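Local atomic coordinates of galactan 1,3-beta-galactosidase (Phanerochaete chrysosporium, PDB entry 7BYV), a protein that probably hydrolyses beta-1,3-galactan from the chain end, releasing galactose units as an exo-beta-1,3-galactanase, and carries a carbohydrate-binding module. Residues Arg83-Phe88 with Asn244-Pro249; Ser136-Ile141 with Thr186-Gly191; Thr31-Gly36 with Cys51-Asp56. The protein carries 1 engineered substitution. All coordinates share one frame; numbering follows the deposited sequence.

Contact 1: residues Arg83-Phe88 with Asn244-Pro249. With GAL (beta-D-galactopyranose), chain C.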
loop_
_atom_site.group_PDB
_atom_site.type_symbol
_atom_site.label_atom_id
_atom_site.label_comp_id
_atom_site.label_asym_id
_atom_site.label_seq_id
_atom_site.Cartn_x
_atom_site.Cartn_y
_atom_site.Cartn_z
ATOM N N ARG A 83 2.791 -11.973 1.139
ATOM C CA ARG A 83 3.925 -11.105 0.853
ATOM C C ARG A 83 4.992 -11.826 0.047
ATOM O O ARG A 83 6.087 -12.071 0.559
ATOM C CB ARG A 83 4.520 -10.568 2.153
ATOM C CG ARG A 83 3.471 -10.114 3.130
ATOM C CD ARG A 83 4.005 -9.208 4.251
ATOM N NE ARG A 83 2.895 -8.609 4.991
ATOM C CZ ARG A 83 2.422 -7.386 4.748
ATOM N NH1 ARG A 83 2.997 -6.641 3.810
ATOM N NH2 ARG A 83 1.392 -6.902 5.445
ATOM N N PRO A 84 4.724 -12.193 -1.203
ATOM C CA PRO A 84 5.788 -12.771 -2.029
ATOM C C PRO A 84 6.858 -11.729 -2.330
ATOM O O PRO A 84 6.558 -10.581 -2.670
ATOM C CB PRO A 84 5.055 -13.222 -3.299
ATOM C CG PRO A 84 3.843 -12.373 -3.358
ATOM C CD PRO A 84 3.445 -12.116 -1.932
ATOM N N LYS A 85 8.112 -12.139 -2.180
ATOM C CA LYS A 85 9.255 -11.334 -2.567
ATOM C C LYS A 85 10.087 -12.141 -3.547
ATOM O O LYS A 85 10.074 -13.375 -3.518
ATOM C CB LYS A 85 10.091 -10.935 -1.358
ATOM C CG LYS A 85 9.302 -10.207 -0.313
ATOM C CD LYS A 85 8.977 -8.784 -0.738
ATOM C CE LYS A 85 8.000 -8.151 0.238
ATOM N NZ LYS A 85 6.630 -8.645 -0.014
ATOM N N VAL A 86 10.792 -11.442 -4.431
ATOM C CA VAL A 86 11.560 -12.107 -5.475
ATOM C C VAL A 86 12.828 -11.302 -5.722
ATOM O O VAL A 86 12.755 -10.113 -6.049
ATOM C CB VAL A 86 10.761 -12.276 -6.784
ATOM C CG1 VAL A 86 11.702 -12.507 -7.948
ATOM C CG2 VAL A 86 9.797 -13.441 -6.679
ATOM N N ILE A 87 13.990 -11.943 -5.539
ATOM C CA ILE A 87 15.268 -11.419 -5.996
ATOM C C ILE A 87 15.815 -12.388 -7.030
ATOM O O ILE A 87 15.395 -13.547 -7.120
ATOM C CB ILE A 87 16.290 -11.229 -4.862
ATOM C CG1 ILE A 87 16.400 -12.525 -4.057
ATOM C CG2 ILE A 87 15.926 -10.032 -3.988
ATOM C CD1 ILE A 87 17.381 -12.439 -2.951
ATOM N N PHE A 88 16.779 -11.905 -7.805
ATOM C CA PHE A 88 17.411 -12.701 -8.844
ATOM C C PHE A 88 18.773 -13.173 -8.359
ATOM O O PHE A 88 19.581 -12.369 -7.875
ATOM C CB PHE A 88 17.550 -11.896 -10.137
ATOM C CG PHE A 88 18.286 -12.625 -11.231
ATOM C CD1 PHE A 88 17.802 -13.826 -11.729
ATOM C CD2 PHE A 88 19.469 -12.112 -11.748
ATOM C CE1 PHE A 88 18.467 -14.493 -12.741
ATOM C CE2 PHE A 88 20.156 -12.780 -12.755
ATOM C CZ PHE A 88 19.658 -13.972 -13.253
ATOM N N ASN A 244 2.805 -1.019 5.130
ATOM C CA ASN A 244 3.947 -1.230 4.249
ATOM C C ASN A 244 3.856 -2.557 3.511
ATOM O O ASN A 244 3.420 -3.570 4.070
ATOM C CB ASN A 244 5.238 -1.188 5.059
ATOM C CG ASN A 244 6.450 -1.023 4.194
ATOM O OD1 ASN A 244 6.457 -0.228 3.246
ATOM N ND2 ASN A 244 7.496 -1.783 4.504
ATOM N N ALA A 245 4.280 -2.551 2.243
ATOM C CA ALA A 245 4.395 -3.804 1.504
ATOM C C ALA A 245 5.776 -3.886 0.890
ATOM O O ALA A 245 6.488 -4.879 1.058
ATOM C CB ALA A 245 3.322 -3.927 0.415
ATOM N N PHE A 246 6.162 -2.829 0.190
ATOM C CA PHE A 246 7.449 -2.807 -0.473
ATOM C C PHE A 246 7.947 -1.381 -0.500
ATOM O O PHE A 246 7.149 -0.444 -0.539
ATOM C CB PHE A 246 7.366 -3.348 -1.892
ATOM C CG PHE A 246 8.684 -3.708 -2.449
ATOM C CD1 PHE A 246 9.300 -4.900 -2.077
ATOM C CD2 PHE A 246 9.336 -2.855 -3.318
ATOM C CE1 PHE A 246 10.543 -5.251 -2.580
ATOM C CE2 PHE A 246 10.585 -3.198 -3.820
ATOM C CZ PHE A 246 11.187 -4.402 -3.443
ATOM N N ASP A 247 9.264 -1.215 -0.471
ATOM C CA ASP A 247 9.857 0.116 -0.496
ATOM C C ASP A 247 10.893 0.143 -1.601
ATOM O O ASP A 247 11.956 -0.475 -1.475
ATOM C CB ASP A 247 10.460 0.490 0.853
ATOM C CG ASP A 247 9.485 0.286 1.984
ATOM O OD1 ASP A 247 8.471 1.018 2.043
ATOM O OD2 ASP A 247 9.708 -0.628 2.806
ATOM N N LEU A 248 10.581 0.850 -2.682
ATOM C CA LEU A 248 11.382 0.704 -3.880
ATOM C C LEU A 248 12.266 1.925 -4.073
ATOM O O LEU A 248 11.757 3.052 -4.081
ATOM C CB LEU A 248 10.482 0.505 -5.099
ATOM C CG LEU A 248 11.200 0.380 -6.445
ATOM C CD1 LEU A 248 11.792 -1.019 -6.602
ATOM C CD2 LEU A 248 10.243 0.727 -7.586
ATOM N N PRO A 249 13.580 1.747 -4.216
ATOM C CA PRO A 249 14.460 2.905 -4.402
ATOM C C PRO A 249 14.166 3.580 -5.732
ATOM O O PRO A 249 13.843 2.918 -6.719
ATOM C CB PRO A 249 15.871 2.295 -4.375
ATOM C CG PRO A 249 15.691 0.875 -3.890
ATOM C CD PRO A 249 14.313 0.471 -4.271
HETATM C C1 GAL C . -1.363 -9.070 9.740
HETATM C C2 GAL C . -0.484 -9.093 8.413
HETATM C C3 GAL C . -1.286 -9.417 7.173
HETATM C C4 GAL C . -2.226 -10.602 7.470
HETATM C C5 GAL C . -3.295 -10.148 8.516
HETATM C C6 GAL C . -4.011 -11.272 9.330
HETATM O O2 GAL C . 0.200 -7.892 8.151
HETATM O O3 GAL C . -0.395 -9.796 6.123
HETATM O O4 GAL C . -1.472 -11.753 7.935
HETATM O O5 GAL C . -2.805 -9.133 9.489
HETATM O O6 GAL C . -4.865 -10.726 10.351
HETATM O O HOH W 1 0.685 -4.610 3.969
#
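The Arg83 guanidinium meets Ala245 and Asn244, and the Phe246 ring meets Lys85, both flat groups mainly at their edges. Ala245 CA and water 1 lie close to the guanidinium plane, with O2 of the chain C galactose also at the edge; the carbonyl of Asn244 approaches obliquely. At the rim of the Phe246 ring, Lys85 CD is 4.1 Å from Phe246 CD1, and the lysine chain passes with CD and CE, running counter to the Phe246 side chain.

Arg83, a galactose-binding residue, divides its nitrogens between sugar and strand. Arg83 NH2 donates to O2 of the chain C galactose at 3.1 Å (N-H...O 156°), and more weakly to O3. Arg83 NH1 makes a weak, bent bond of 3.1 Å to Asn244 O. Water 1 also bridges the two, accepting from Arg83 NH2 at 2.8 Å and lying 2.9 Å from Asn244 O, to which it can donate. Lys85 bends at chi2 (-74°) and again at chi4, which carries CE to 3.7 Å from Ala245 O. Its NZ reaches Pro84 O from above the carbonyl plane, but its stronger partner is Ala23 O. Asn244 ND2 bonds Asp247 OD2 on the syn side at 3.0 Å.

The strands run 22° apart with axes no closer than 8.8 Å, too far for backbone pairing. They are first strands of separate four-stranded sheets of the family 43 beta-propeller, meeting beside the sugar. Each pairs within its own sheet, 80-89 with 94-102 and 243-250 with 253-260, where Ala245 and Phe246 form a classic beta bulge opposite Met257. Strand 23-28 touches both, and strand 139-143 packs against Arg83, Lys85 and Ile87.

Contact 2: residues Ser136-Ile141 with Thr186-Gly191. Engineered in segment 186-191: Gln188 (natural residue Glu). With GAL (beta-D-galactopyranose), chain B; GAL (beta-D-galactopyranose), chain C.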
loop_
_atom_site.group_PDB
_atom_site.type_symbol
_atom_site.label_atom_id
_atom_site.label_comp_id
_atom_site.label_asym_id
_atom_site.label_seq_id
_atom_site.Cartn_x
_atom_site.Cartn_y
_atom_site.Cartn_z
ATOM N N SER A 136 8.326 -17.410 11.681
ATOM C CA SER A 136 8.439 -16.392 10.653
ATOM C C SER A 136 7.037 -16.129 10.139
ATOM O O SER A 136 6.436 -17.026 9.546
ATOM C CB SER A 136 9.337 -16.862 9.523
ATOM O OG SER A 136 9.386 -15.886 8.510
ATOM N N ARG A 137 6.502 -14.923 10.365
ATOM C CA ARG A 137 5.195 -14.572 9.820
ATOM C C ARG A 137 5.418 -13.520 8.750
ATOM O O ARG A 137 5.873 -13.861 7.638
ATOM C CB ARG A 137 4.238 -14.171 10.947
ATOM C CG ARG A 137 3.475 -15.344 11.518
ATOM C CD ARG A 137 2.969 -15.074 12.924
ATOM N NE ARG A 137 2.461 -16.295 13.548
ATOM C CZ ARG A 137 3.122 -16.999 14.470
ATOM N NH1 ARG A 137 4.321 -16.608 14.895
ATOM N NH2 ARG A 137 2.590 -18.106 14.963
ATOM N N ASP A 138 5.145 -12.233 9.007
ATOM C CA ASP A 138 5.418 -11.211 7.997
ATOM C C ASP A 138 6.911 -11.164 7.695
ATOM O O ASP A 138 7.746 -11.130 8.607
ATOM C CB ASP A 138 4.927 -9.833 8.450
ATOM C CG ASP A 138 3.414 -9.627 8.219
ATOM O OD1 ASP A 138 2.688 -10.597 7.910
ATOM O OD2 ASP A 138 2.940 -8.486 8.361
ATOM N N GLU A 139 7.255 -11.204 6.410
ATOM C CA GLU A 139 8.648 -11.239 6.015
ATOM C C GLU A 139 8.861 -10.351 4.806
ATOM O O GLU A 139 7.917 -9.806 4.228
ATOM C CB GLU A 139 9.136 -12.663 5.715
ATOM C CG GLU A 139 8.222 -13.489 4.862
ATOM C CD GLU A 139 8.024 -12.912 3.474
ATOM O OE1 GLU A 139 9.032 -12.561 2.819
ATOM O OE2 GLU A 139 6.856 -12.798 3.044
ATOM N N SER A 140 10.134 -10.247 4.424
ATOM C CA SER A 140 10.629 -9.487 3.285
ATOM C C SER A 140 12.048 -9.962 2.979
ATOM O O SER A 140 12.710 -10.576 3.818
ATOM C CB SER A 140 10.615 -7.979 3.560
ATOM O OG SER A 140 10.955 -7.260 2.386
ATOM N N ILE A 141 12.501 -9.674 1.764
ATOM C CA ILE A 141 13.838 -10.040 1.311
ATOM C C ILE A 141 14.548 -8.765 0.912
ATOM O O ILE A 141 14.024 -7.986 0.108
ATOM C CB ILE A 141 13.796 -11.017 0.123
ATOM C CG1 ILE A 141 13.072 -12.326 0.485
ATOM C CG2 ILE A 141 15.175 -11.275 -0.371
ATOM C CD1 ILE A 141 13.734 -13.128 1.581
ATOM N N THR A 186 7.665 -5.913 18.333
ATOM C CA THR A 186 6.400 -6.238 17.673
ATOM C C THR A 186 6.243 -5.526 16.325
ATOM O O THR A 186 5.252 -4.823 16.071
ATOM C CB THR A 186 5.214 -5.961 18.609
ATOM O OG1 THR A 186 5.019 -4.551 18.772
ATOM C CG2 THR A 186 5.440 -6.636 19.988
ATOM N N LEU A 187 7.231 -5.726 15.452
ATOM C CA LEU A 187 7.241 -5.168 14.111
ATOM C C LEU A 187 6.813 -6.232 13.119
ATOM O O LEU A 187 7.205 -7.396 13.234
ATOM C CB LEU A 187 8.626 -4.654 13.732
ATOM C CG LEU A 187 9.108 -3.392 14.451
ATOM C CD1 LEU A 187 10.586 -3.138 14.132
ATOM C CD2 LEU A 187 8.255 -2.177 14.077
ATOM N N GLN A 188 5.987 -5.828 12.160
ATOM C CA GLN A 188 5.658 -6.666 11.026
ATOM C C GLN A 188 5.582 -5.769 9.800
ATOM O O GLN A 188 5.898 -4.576 9.858
ATOM C CB GLN A 188 4.364 -7.444 11.262
ATOM C CG GLN A 188 3.153 -6.571 11.475
ATOM C CD GLN A 188 1.869 -7.381 11.539
ATOM O OE1 GLN A 188 1.907 -8.613 11.601
ATOM N NE2 GLN A 188 0.734 -6.699 11.515
ATOM N N ALA A 189 5.183 -6.365 8.680
ATOM C CA ALA A 189 5.168 -5.704 7.380
ATOM C C ALA A 189 6.468 -4.951 7.090
ATOM O O ALA A 189 6.437 -3.741 6.839
ATOM C CB ALA A 189 3.974 -4.765 7.277
ATOM N N PRO A 190 7.622 -5.630 7.097
ATOM C CA PRO A 190 8.897 -4.931 6.912
ATOM C C PRO A 190 9.310 -4.734 5.460
ATOM O O PRO A 190 8.954 -5.501 4.561
ATOM C CB PRO A 190 9.888 -5.872 7.607
ATOM C CG PRO A 190 9.360 -7.204 7.258
ATOM C CD PRO A 190 7.846 -7.073 7.307
ATOM N N GLY A 191 10.088 -3.671 5.251
ATOM C CA GLY A 191 10.869 -3.504 4.035
ATOM C C GLY A 191 12.148 -2.760 4.356
ATOM O O GLY A 191 12.234 -2.055 5.368
HETATM C C1 GAL B . -0.829 -10.362 14.740
HETATM C C2 GAL B . -0.708 -9.490 13.459
HETATM C C3 GAL B . -1.404 -10.169 12.221
HETATM C C4 GAL B . -0.967 -11.664 12.028
HETATM C C5 GAL B . -1.025 -12.420 13.364
HETATM C C6 GAL B . -0.404 -13.855 13.331
HETATM O O2 GAL B . -1.255 -8.172 13.639
HETATM O O3 GAL B . -1.083 -9.496 11.016
HETATM O O4 GAL B . 0.360 -11.774 11.437
HETATM O O5 GAL B . -0.329 -11.691 14.438
HETATM O O6 GAL B . -0.665 -14.603 14.553
HETATM C C1 GAL C . -1.363 -9.070 9.740
HETATM C C2 GAL C . -0.484 -9.093 8.413
HETATM C C3 GAL C . -1.286 -9.417 7.173
HETATM C C4 GAL C . -2.226 -10.602 7.470
HETATM C C5 GAL C . -3.295 -10.148 8.516
HETATM C C6 GAL C . -4.011 -11.272 9.330
HETATM O O2 GAL C . 0.200 -7.892 8.151
HETATM O O3 GAL C . -0.395 -9.796 6.123
HETATM O O4 GAL C . -1.472 -11.753 7.935
HETATM O O5 GAL C . -2.805 -9.133 9.489
HETATM O O6 GAL C . -4.865 -10.726 10.351
HETATM O O HOH W 2 6.693 -7.384 4.307
HETATM O O HOH W 3 9.695 -5.090 1.691
#
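Asp138 reaches the corner at Gln188 and Ala189 because its CG stands beside the backbone N, anti to the carbonyl carbon (chi1 -81°); Ser140 abuts Pro190 O with its CB at 3.1 Å, while its OG, anti to the backbone N (chi1 -173°), is given to water 3. OD2 of Asp138 accepts from Ala189 N at 3.1 Å through its anti lone pair, with a moderately bent N-H...O angle of 137°. Asp138 OD2 also accepts from O2 of the chain C galactose at 2.8 Å, and it lies 3.4 Å from Gln188 CB. Gln188 is an engineered replacement of the natural Glu; its extended side chain runs to the chain B galactose. Arg83 NE adds a long, weak ion pair to Asp138 OD2. With an alanine in place of Asp138, the N-H of Ala189 and the sugar hydroxyl would probably both lose their shared acceptor, and Arg83 would be left without this carboxylate.

Further along, Pro190 CG packs 4.0 Å from Glu139 C, and two waters bridge the strands through Pro190 O. Water 2 donates to Glu139 O at 2.7 Å and to Pro190 O at 3.0 Å. Water 3 accepts from Ser140 OG at 2.6 Å and also donates to Pro190 O.

Asp138 is a known galactose-binding residue, and loop and strand ends from two successive sheets gathered round a sugar fit the active site of the five-bladed beta-propeller of glycoside hydrolase family 43.

Contact 3: residues Thr31-Gly36 with Cys51-Asp56. With NAG (2-acetamido-2-deoxy-beta-D-glucopyranose), chain D.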
loop_
_atom_site.group_PDB
_atom_site.type_symbol
_atom_site.label_atom_id
_atom_site.label_comp_id
_atom_site.label_asym_id
_atom_site.label_seq_id
_atom_site.Cartn_x
_atom_site.Cartn_y
_atom_site.Cartn_z
ATOM N N THR A 31 12.185 -3.873 -17.421
ATOM C CA THR A 31 10.875 -4.339 -17.010
ATOM C C THR A 31 10.796 -4.397 -15.489
ATOM O O THR A 31 11.766 -4.772 -14.819
ATOM C CB THR A 31 10.595 -5.723 -17.588
ATOM O OG1 THR A 31 10.816 -5.689 -19.002
ATOM C CG2 THR A 31 9.160 -6.154 -17.300
ATOM N N PHE A 32 9.638 -4.014 -14.952
ATOM C CA PHE A 32 9.323 -4.180 -13.545
ATOM C C PHE A 32 8.327 -5.311 -13.389
ATOM O O PHE A 32 7.382 -5.435 -14.171
ATOM C CB PHE A 32 8.756 -2.900 -12.953
ATOM C CG PHE A 32 9.757 -1.808 -12.885
ATOM C CD1 PHE A 32 10.032 -1.038 -14.000
ATOM C CD2 PHE A 32 10.469 -1.591 -11.723
ATOM C CE1 PHE A 32 10.980 -0.053 -13.938
ATOM C CE2 PHE A 32 11.420 -0.607 -11.658
ATOM C CZ PHE A 32 11.679 0.156 -12.762
ATOM N N TYR A 33 8.554 -6.143 -12.387
ATOM C CA TYR A 33 7.637 -7.216 -12.058
ATOM C C TYR A 33 7.063 -6.922 -10.685
ATOM O O TYR A 33 7.809 -6.618 -9.747
ATOM C CB TYR A 33 8.337 -8.570 -12.092
ATOM C CG TYR A 33 8.928 -8.869 -13.445
ATOM C CD1 TYR A 33 10.093 -8.241 -13.869
ATOM C CD2 TYR A 33 8.309 -9.765 -14.309
ATOM C CE1 TYR A 33 10.627 -8.500 -15.103
ATOM C CE2 TYR A 33 8.841 -10.034 -15.551
ATOM C CZ TYR A 33 10.001 -9.397 -15.940
ATOM O OH TYR A 33 10.546 -9.661 -17.176
ATOM N N TRP A 34 5.746 -6.955 -10.593
ATOM C CA TRP A 34 5.034 -6.742 -9.349
ATOM C C TRP A 34 4.395 -8.074 -8.978
ATOM O O TRP A 34 3.651 -8.650 -9.776
ATOM C CB TRP A 34 4.016 -5.610 -9.527
ATOM C CG TRP A 34 3.074 -5.325 -8.380
ATOM C CD1 TRP A 34 3.029 -5.942 -7.160
ATOM C CD2 TRP A 34 2.025 -4.350 -8.370
ATOM N NE1 TRP A 34 2.015 -5.411 -6.395
ATOM C CE2 TRP A 34 1.385 -4.432 -7.117
ATOM C CE3 TRP A 34 1.564 -3.411 -9.300
ATOM C CZ2 TRP A 34 0.314 -3.610 -6.774
ATOM C CZ3 TRP A 34 0.496 -2.597 -8.952
ATOM C CH2 TRP A 34 -0.113 -2.704 -7.707
ATOM N N PHE A 35 4.728 -8.588 -7.796
ATOM C CA PHE A 35 4.154 -9.825 -7.291
ATOM C C PHE A 35 3.185 -9.528 -6.151
ATOM O O PHE A 35 3.378 -8.585 -5.375
ATOM C CB PHE A 35 5.253 -10.780 -6.801
ATOM C CG PHE A 35 6.135 -11.302 -7.893
ATOM C CD1 PHE A 35 7.265 -10.597 -8.285
ATOM C CD2 PHE A 35 5.838 -12.501 -8.528
ATOM C CE1 PHE A 35 8.086 -11.079 -9.296
ATOM C CE2 PHE A 35 6.650 -12.988 -9.548
ATOM C CZ PHE A 35 7.771 -12.274 -9.936
ATOM N N GLY A 36 2.143 -10.343 -6.040
ATOM C CA GLY A 36 1.252 -10.144 -4.915
ATOM C C GLY A 36 0.339 -11.327 -4.693
ATOM O O GLY A 36 0.267 -12.252 -5.502
ATOM N N CYS A 51 1.256 -12.032 -10.945
ATOM C CA CYS A 51 2.452 -11.542 -11.616
ATOM C C CYS A 51 2.050 -10.493 -12.630
ATOM O O CYS A 51 1.333 -10.808 -13.584
ATOM C CB CYS A 51 3.168 -12.678 -12.305
ATOM S SG CYS A 51 4.958 -12.467 -12.354
ATOM N N TYR A 52 2.515 -9.265 -12.438
ATOM C CA TYR A 52 2.250 -8.173 -13.357
ATOM C C TYR A 52 3.574 -7.558 -13.784
ATOM O O TYR A 52 4.530 -7.514 -13.005
ATOM C CB TYR A 52 1.348 -7.105 -12.718
ATOM C CG TYR A 52 -0.019 -7.606 -12.276
ATOM C CD1 TYR A 52 -0.152 -8.470 -11.198
ATOM C CD2 TYR A 52 -1.182 -7.191 -12.930
ATOM C CE1 TYR A 52 -1.400 -8.923 -10.789
ATOM C CE2 TYR A 52 -2.441 -7.637 -12.529
ATOM C CZ TYR A 52 -2.537 -8.502 -11.463
ATOM O OH TYR A 52 -3.770 -8.948 -11.057
ATOM N N THR A 53 3.630 -7.092 -15.033
ATOM C CA THR A 53 4.815 -6.430 -15.558
ATOM C C THR A 53 4.476 -5.037 -16.071
ATOM O O THR A 53 3.324 -4.732 -16.394
ATOM C CB THR A 53 5.460 -7.230 -16.689
ATOM O OG1 THR A 53 4.583 -7.243 -17.823
ATOM C CG2 THR A 53 5.735 -8.659 -16.242
ATOM N N SER A 54 5.510 -4.204 -16.162
ATOM C CA SER A 54 5.385 -2.817 -16.582
ATOM C C SER A 54 6.774 -2.272 -16.858
ATOM O O SER A 54 7.774 -2.807 -16.385
ATOM C CB SER A 54 4.685 -1.953 -15.524
ATOM O OG SER A 54 5.184 -0.620 -15.515
ATOM N N SER A 55 6.811 -1.188 -17.615
ATOM C CA SER A 55 8.040 -0.495 -17.950
ATOM C C SER A 55 8.161 0.863 -17.276
ATOM O O SER A 55 9.247 1.456 -17.299
ATOM C CB SER A 55 8.119 -0.327 -19.469
ATOM O OG SER A 55 7.546 -1.465 -20.092
ATOM N N ASP A 56 7.078 1.365 -16.674
ATOM C CA ASP A 56 7.066 2.692 -16.073
ATOM C C ASP A 56 6.252 2.734 -14.782
ATOM O O ASP A 56 5.921 3.840 -14.319
ATOM C CB ASP A 56 6.528 3.727 -17.069
ATOM C CG ASP A 56 5.059 3.499 -17.425
ATOM O OD1 ASP A 56 4.443 2.495 -16.977
ATOM O OD2 ASP A 56 4.509 4.347 -18.164
HETATM C C1 NAG D . 0.449 2.754 -20.634
HETATM C C2 NAG D . -0.209 3.198 -21.933
HETATM C C3 NAG D . 0.050 4.685 -22.188
HETATM C C4 NAG D . 1.409 5.123 -21.644
HETATM C C5 NAG D . 1.562 4.794 -20.157
HETATM C C6 NAG D . 1.463 6.021 -19.284
HETATM C C7 NAG D . -0.453 1.382 -23.561
HETATM C C8 NAG D . 0.171 0.654 -24.712
HETATM N N2 NAG D . 0.255 2.394 -23.052
HETATM O O3 NAG D . -0.993 5.450 -21.593
HETATM O O4 NAG D . 2.469 4.508 -22.372
HETATM O O5 NAG D . 0.540 3.874 -19.732
HETATM O O6 NAG D . 2.727 6.392 -18.750
HETATM O O7 NAG D . -1.554 1.072 -23.112
#
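Phe32 leans along 51-56 from its first carbon to its ring. CB lies 3.6 Å from Ser54 O; CG, beside the backbone N (chi1 -68°), stays near the same oxygen; CD1 is 3.7 Å from Ser54 O, which sits in the ring plane at its edge; CE1 comes 4.1 Å from Ser55 O, and outside the two segments the side chain also packs on Val295 and Gln27. The backbone fixes this register: Phe32 N donates to Ser54 O at 2.6 Å in an almost straight bond (174°), and Trp34 N to Tyr52 O at 2.8 Å, each answered by a return bond, so both are antiparallel hydrogen-bonded pairs.

On the other face, Tyr33 and Thr53, a non-hydrogen-bonded pair, run alongside each other, CD2 of Tyr33 3.4 Å from CG2 of Thr53. There too Cys51 SG stands obliquely 4.0 Å from the Phe35 ring centroid, a sulfur-aromatic contact made by the sulfur that is disulfide-bonded to Cys120. At the end of the strand, Ser54 OG accepts from Asp56 N, an ST turn, and is also hydrogen-bonded to Leu57 N; Asp56 OD2 accepts from O6 of an N-acetylglucosamine at 2.8 Å.

This hairpin forms the middle of a four-stranded antiparallel sheet, flanked by strands 23-28 and 61-62, while Phe35 packs on Pro84 and Val86 of strand 80-89.

How the contacts relate
Along the chain contact 3 closes first; contact 1 then opens at 83-88 and does not close until 244-249, so that contact 2 falls wholly within its span. Contact 3 lies inside the first sheet of the family 43 propeller, whereas contact 1 joins the second sheet to the fifth and contact 2 the third to the fourth. Contact 1 is the common neighbour: its centre lies about 11 Å from those of contacts 2 and 3, whose centres are about 22 Å apart and which do not touch. It meets contact 2 through Asn244 and Ala189 and at the chain C galactose, and contact 3 through apolar packing. Contacts 1 and 2 thus bring four sheets together beside the sugar, while contact 3 lies farther out and adjoins contact 1.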